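Local coordinates for Serine/threonine protein kinase (Mycobacterium tuberculosis, PDB 4ESQ), which probably phosphorylates serine and threonine residues of proteins with ATP, as a membrane receptor kinase of which this chain is the extracellular sensor domain, at residues 145-148 against 149-153; 181-184 against 185-189. One frame throughout, in Å; residues are numbered along the deposited sequence.

Contact 1: 145-148 against 149-153; sequences DTQE and GAEGW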
ATOM      1  N   ASP A 145      -6.046   5.329   8.194  1.00 13.20           N
ATOM      2  CA  ASP A 145      -5.931   4.866   9.571  1.00 16.98           C
ATOM      3  C   ASP A 145      -5.124   5.866  10.382  1.00 16.32           C
ATOM      4  O   ASP A 145      -4.202   6.492   9.877  1.00 15.32           O
ATOM      5  CB  ASP A 145      -5.324   3.471   9.650  1.00 18.00           C
ATOM      6  CG  ASP A 145      -4.195   3.281   8.688  1.00 23.23           C
ATOM      7  OD1 ASP A 145      -3.359   4.201   8.582  1.00 35.01           O
ATOM      8  OD2 ASP A 145      -4.152   2.223   8.020  1.00 25.06           O
ATOM      9  N   THR A 146      -5.487   6.012  11.642  1.00 13.63           N
ATOM     10  CA  THR A 146      -4.939   7.077  12.468  1.00 16.10           C
ATOM     11  C   THR A 146      -4.304   6.470  13.701  1.00 17.08           C
ATOM     12  O   THR A 146      -4.951   5.701  14.413  1.00 17.06           O
ATOM     13  CB  THR A 146      -6.058   8.038  12.896  1.00 20.67           C
ATOM     14  OG1 THR A 146      -6.708   8.562  11.727  1.00 17.77           O
ATOM     15  CG2 THR A 146      -5.506   9.176  13.746  1.00 19.67           C
ATOM     16  N   GLN A 147      -3.038   6.795  13.949  1.00 14.21           N
ATOM     17  CA  GLN A 147      -2.345   6.241  15.107  1.00 17.32           C
ATOM     18  C   GLN A 147      -2.743   6.999  16.368  1.00 14.62           C
ATOM     19  O   GLN A 147      -2.786   8.225  16.374  1.00 18.79           O
ATOM     20  CB  GLN A 147      -0.820   6.277  14.929  1.00 20.73           C
ATOM     21  CG  GLN A 147      -0.073   5.799  16.182  1.00 25.89           C
ATOM     22  CD  GLN A 147       1.423   5.585  15.979  1.00 35.71           C
ATOM     23  OE1 GLN A 147       2.049   6.217  15.135  1.00 33.34           O
ATOM     24  NE2 GLN A 147       1.997   4.676  16.760  1.00 37.88           N
ATOM     25  N   GLU A 148      -3.047   6.272  17.436  1.00 18.24           N
ATOM     26  CA  GLU A 148      -3.444   6.911  18.697  1.00 19.57           C
ATOM     27  C   GLU A 148      -2.419   7.943  19.198  1.00 22.17           C
ATOM     28  O   GLU A 148      -1.242   7.898  18.835  1.00 25.30           O
ATOM     29  CB  GLU A 148      -3.700   5.857  19.779  1.00 25.23           C
ATOM     30  CG  GLU A 148      -2.431   5.261  20.377  1.00 26.55           C
ATOM     31  CD  GLU A 148      -2.712   4.241  21.468  1.00 30.50           C
ATOM     32  OE1 GLU A 148      -3.677   4.449  22.240  1.00 27.87           O
ATOM     33  OE2 GLU A 148      -1.976   3.226  21.548  1.00 23.99           O
ATOM     34  N   GLY A 149      -2.867   8.877  20.031  1.00 25.63           N
ATOM     35  CA  GLY A 149      -1.974   9.904  20.553  1.00 26.69           C
ATOM     36  C   GLY A 149      -2.189  11.277  19.932  1.00 26.88           C
ATOM     37  O   GLY A 149      -2.918  11.413  18.948  1.00 25.44           O
ATOM     38  N   ALA A 150      -1.550  12.301  20.494  1.00 25.14           N
ATOM     39  CA  ALA A 150      -1.772  13.673  20.026  1.00 27.57           C
ATOM     40  C   ALA A 150      -0.890  14.084  18.847  1.00 25.17           C
ATOM     41  O   ALA A 150      -0.968  15.220  18.376  1.00 24.84           O
ATOM     42  CB  ALA A 150      -1.633  14.671  21.171  1.00 31.67           C
ATOM     43  N   GLU A 151      -0.060  13.166  18.365  1.00 29.75           N
ATOM     44  CA  GLU A 151       0.761  13.449  17.197  1.00 24.98           C
ATOM     45  C   GLU A 151      -0.109  13.780  15.993  1.00 20.99           C
ATOM     46  O   GLU A 151       0.137  14.762  15.305  1.00 25.70           O
ATOM     47  CB  GLU A 151       1.681  12.268  16.873  1.00 25.81           C
ATOM     48  CG  GLU A 151       2.834  12.112  17.850  1.00 33.57           C
ATOM     49  CD  GLU A 151       3.836  11.071  17.404  1.00 44.43           C
ATOM     50  OE1 GLU A 151       3.477  10.241  16.544  1.00 41.62           O
ATOM     51  OE2 GLU A 151       4.979  11.083  17.909  1.00 45.63           O
ATOM     52  N   GLY A 152      -1.125  12.958  15.736  1.00 21.37           N
ATOM     53  CA  GLY A 152      -1.958  13.144  14.561  1.00 18.84           C
ATOM     54  C   GLY A 152      -1.398  12.441  13.330  1.00 20.98           C
ATOM     55  O   GLY A 152      -1.846  12.696  12.204  1.00 18.36           O
ATOM     56  N   TRP A 153      -0.405  11.579  13.543  1.00 14.87           N
ATOM     57  CA  TRP A 153       0.178  10.755  12.473  1.00 11.87           C
ATOM     58  C   TRP A 153      -0.888   9.841  11.890  1.00 14.77           C
ATOM     59  O   TRP A 153      -1.625   9.187  12.632  1.00 14.84           O
ATOM     60  CB  TRP A 153       1.345   9.916  13.021  1.00 15.14           C
ATOM     61  CG  TRP A 153       2.123   9.145  11.977  1.00 15.69           C
ATOM     62  CD1 TRP A 153       2.029   7.811  11.703  1.00 18.54           C
ATOM     63  CD2 TRP A 153       3.100   9.670  11.066  1.00 15.02           C
ATOM     64  NE1 TRP A 153       2.895   7.469  10.691  1.00 16.74           N
ATOM     65  CE2 TRP A 153       3.558   8.595  10.277  1.00 18.24           C
ATOM     66  CE3 TRP A 153       3.631  10.946  10.841  1.00 16.47           C
ATOM     67  CZ2 TRP A 153       4.527   8.755   9.284  1.00 19.51           C
ATOM     68  CZ3 TRP A 153       4.595  11.102   9.861  1.00 15.08           C
ATOM     69  CH2 TRP A 153       5.030  10.015   9.091  1.00 15.30           C
TER
HETATM   70  O   HOH W   1      -0.424   9.847  16.483  1.00 32.33           O
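Q147 and W153 face each other where strand 141-147 runs out into the turn, and the close packing centres on them. The backbone N of Q147 donates to the carbonyl O of W153 at 3.1 Å; the bond is straight, 160° at the hydrogen, and meets the oxygen nearly along the C=O axis. The same oxygen lies 3.8 Å from CB of Q147, with CG2 of T146 a little farther off. Q147 sends CG anti to its own backbone N (chi1 176°) and then runs extended, which carries its amide out beside the pyrrole side of the indole. There OE1 comes 3.8 Å from CD1 of W153, with the amide and ring planes turned 62° apart, so the two groups cross rather than stack. Y174 meets the indole edge-to-face, and Q147 also touches Y127 and W129 of strand 125-131.

Toward the tip of the turn the packing opens. Instead of a second direct bond between the same two residues, a water donates to O of Q147 at 2.9 Å and accepts a weak bond from N of G152 at 3.3 Å, bridging the mouth of the turn. E148 turns away, and its OE2 takes a hydrogen bond from the backbone N of R128. Beyond it G149, A150 and E151 form the exposed tip; G149 and G152 have positive phi angles at which a side chain would jam against the preceding carbonyl. The E151 side chain turns back toward Q147, touching Y174, and its nearest atom is about 4 Å from a bound terbium(III) ion. This is the end of an antiparallel beta hairpin, its strands 141-147 and 154-162 joined by a glycine-bearing loop with a water between its arms.

Contact 2: 181-184 against 185-189; sequences GQIA and AKIVD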
ATOM      1  N   GLY A 181      -4.151   7.513  -2.696  1.00 11.08           N
ATOM      2  CA  GLY A 181      -5.016   7.451  -3.857  1.00 12.49           C
ATOM      3  C   GLY A 181      -4.332   8.073  -5.060  1.00 15.38           C
ATOM      4  O   GLY A 181      -4.447   7.561  -6.176  1.00 13.14           O
ATOM      5  N   GLN A 182      -3.631   9.185  -4.852  1.00 11.61           N
ATOM      6  CA  GLN A 182      -2.934   9.828  -5.967  1.00 13.45           C
ATOM      7  C   GLN A 182      -1.799   8.959  -6.488  1.00 14.69           C
ATOM      8  O   GLN A 182      -1.585   8.827  -7.701  1.00 12.01           O
ATOM      9  CB  GLN A 182      -2.332  11.154  -5.532  1.00 11.88           C
ATOM     10  CG  GLN A 182      -3.313  12.253  -5.301  1.00 15.14           C
ATOM     11  CD  GLN A 182      -2.567  13.530  -5.016  1.00 24.02           C
ATOM     12  OE1 GLN A 182      -2.368  13.896  -3.862  1.00 22.53           O
ATOM     13  NE2 GLN A 182      -2.093  14.187  -6.075  1.00 23.65           N
ATOM     14  N   ILE A 183      -1.044   8.394  -5.563  1.00 11.37           N
ATOM     15  CA  ILE A 183       0.076   7.554  -5.943  1.00 11.73           C
ATOM     16  C   ILE A 183      -0.440   6.368  -6.748  1.00 13.14           C
ATOM     17  O   ILE A 183       0.078   6.054  -7.830  1.00 12.18           O
ATOM     18  CB  ILE A 183       0.886   7.119  -4.701  1.00 10.93           C
ATOM     19  CG1 ILE A 183       1.671   8.319  -4.156  1.00 10.64           C
ATOM     20  CG2 ILE A 183       1.835   5.975  -5.027  1.00 13.73           C
ATOM     21  CD1 ILE A 183       2.171   8.127  -2.734  1.00 12.71           C
ATOM     22  N   ALA A 184      -1.482   5.724  -6.243  1.00 11.67           N
ATOM     23  CA  ALA A 184      -2.044   4.560  -6.921  1.00 12.30           C
ATOM     24  C   ALA A 184      -2.474   4.898  -8.348  1.00 14.41           C
ATOM     25  O   ALA A 184      -2.193   4.153  -9.292  1.00 11.79           O
ATOM     26  CB  ALA A 184      -3.223   4.009  -6.123  1.00 12.16           C
ATOM     27  N   ALA A 185      -3.150   6.033  -8.505  1.00 11.65           N
ATOM     28  CA  ALA A 185      -3.631   6.437  -9.821  1.00 13.40           C
ATOM     29  C   ALA A 185      -2.476   6.685 -10.779  1.00 13.65           C
ATOM     30  O   ALA A 185      -2.564   6.357 -11.967  1.00 12.03           O
ATOM     31  CB  ALA A 185      -4.520   7.664  -9.712  1.00 15.60           C
ATOM     32  N   LYS A 186      -1.385   7.248 -10.269  1.00  9.80           N
ATOM     33  CA  LYS A 186      -0.224   7.495 -11.116  1.00 10.86           C
ATOM     34  C   LYS A 186       0.455   6.183 -11.537  1.00 12.85           C
ATOM     35  O   LYS A 186       0.870   6.035 -12.685  1.00 11.06           O
ATOM     36  CB  LYS A 186       0.757   8.451 -10.437  1.00 12.70           C
ATOM     37  CG  LYS A 186       0.182   9.868 -10.270  1.00 12.93           C
ATOM     38  CD  LYS A 186       1.091  10.764  -9.450  1.00 15.31           C
ATOM     39  CE  LYS A 186       0.531  12.192  -9.358  1.00 18.71           C
ATOM     40  NZ  LYS A 186       0.465  12.858 -10.691  1.00 19.23           N
ATOM     41  N   ILE A 187       0.550   5.233 -10.616  1.00  9.64           N
ATOM     42  CA  ILE A 187       1.079   3.915 -10.964  1.00  9.36           C
ATOM     43  C   ILE A 187       0.179   3.201 -11.981  1.00 11.01           C
ATOM     44  O   ILE A 187       0.663   2.576 -12.921  1.00 10.72           O
ATOM     45  CB  ILE A 187       1.299   3.052  -9.708  1.00 13.30           C
ATOM     46  CG1 ILE A 187       2.352   3.703  -8.816  1.00 14.16           C
ATOM     47  CG2 ILE A 187       1.726   1.622 -10.103  1.00 10.86           C
ATOM     48  CD1 ILE A 187       2.445   3.097  -7.394  1.00 11.59           C
ATOM     49  N   VAL A 188      -1.136   3.309 -11.807  1.00 10.84           N
ATOM     50  CA  VAL A 188      -2.064   2.708 -12.759  1.00  8.96           C
ATOM     51  C   VAL A 188      -1.854   3.295 -14.157  1.00 12.23           C
ATOM     52  O   VAL A 188      -1.906   2.568 -15.150  1.00 13.05           O
ATOM     53  CB  VAL A 188      -3.516   2.904 -12.316  1.00 10.45           C
ATOM     54  CG1 VAL A 188      -4.476   2.691 -13.478  1.00 17.54           C
ATOM     55  CG2 VAL A 188      -3.839   1.986 -11.142  1.00 13.09           C
ATOM     56  N   ASP A 189      -1.604   4.601 -14.237  1.00 11.87           N
ATOM     57  CA  ASP A 189      -1.325   5.224 -15.537  1.00 13.67           C
ATOM     58  C   ASP A 189      -0.072   4.620 -16.174  1.00 15.01           C
ATOM     59  O   ASP A 189      -0.004   4.461 -17.395  1.00 13.93           O
ATOM     60  CB  ASP A 189      -1.165   6.743 -15.416  1.00 14.88           C
ATOM     61  CG  ASP A 189      -2.481   7.460 -15.175  1.00 16.75           C
ATOM     62  OD1 ASP A 189      -3.544   6.901 -15.500  1.00 20.19           O
ATOM     63  OD2 ASP A 189      -2.448   8.602 -14.675  1.00 22.68           O
TER
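I183 and I187 have almost the same torsions: chi1 is -72° in the first and -63° in the second, with CG2 anti to the backbone N in both and CG1 beside it. Four residues apart on helix 179-192, they therefore lie side by side and point the same way. The extended second torsion of I187 sends CD1 back along the helix, where it meets CG2 of I183 at 3.8 Å. On the way CG1 of I187 passes 3.4 Å from O of I183, the same oxygen that accepts the backbone N-H of I187 at 2.9 Å, nearly in line with the C=O. That carbonyl is thus bonded by the amide and lined by the side chain of one residue.

The adjacent i to i+4 pairs repeat the pattern with different side chains. K186 N donates to O of Q182 at 3.0 Å, and the foot of the lysine lies against the same oxygen, CG at 3.3 Å, before the chain bends at its last torsion and carries NZ away. V188 N bonds O of A184 at 2.9 Å, where CG2 of the valine comes to 3.3 Å. A185 N completes the run with a bond to O of G181.

The two faces of the helix differ. I183, A184 and I187 are buried: V167 and V169 of strand 165-173 and V86 and V90 of strand 84-92 lie beneath them, while L15, and V23 of helix 17-24, flank I183 and K186. Near the start of the helix, OE1 of Q156 from the sheet takes the N-H of G181. Q182, A185, K186 and D189 are exposed. The result is a regular amphipathic alpha-helix, its apolar ridge laid on the central antiparallel sheet of the PknH-like extracellular domain.

In the fold
Followed from the N terminus, the chain crosses the sheet through strand 141-147 and reaches contact 1, which closes the hairpin loop leading into strand 154-162. It runs back along 154-162, returns along 165-173 and enters helix 179-192, where contact 2 closes only successive helical turns. The two stand in series, neither nesting nor crossing; the centres of contact 1 and contact 2 are 25 Å apart, and their nearest atoms about 11 Å. The disulfide between C155 and C172 ties the start of strand 154-162 to the end of strand 165-173 just beyond the hairpin. Contact 1 belongs to the exposed end of the sheet, where two inner strands turn, contact 2 to the layer of helix over sheet.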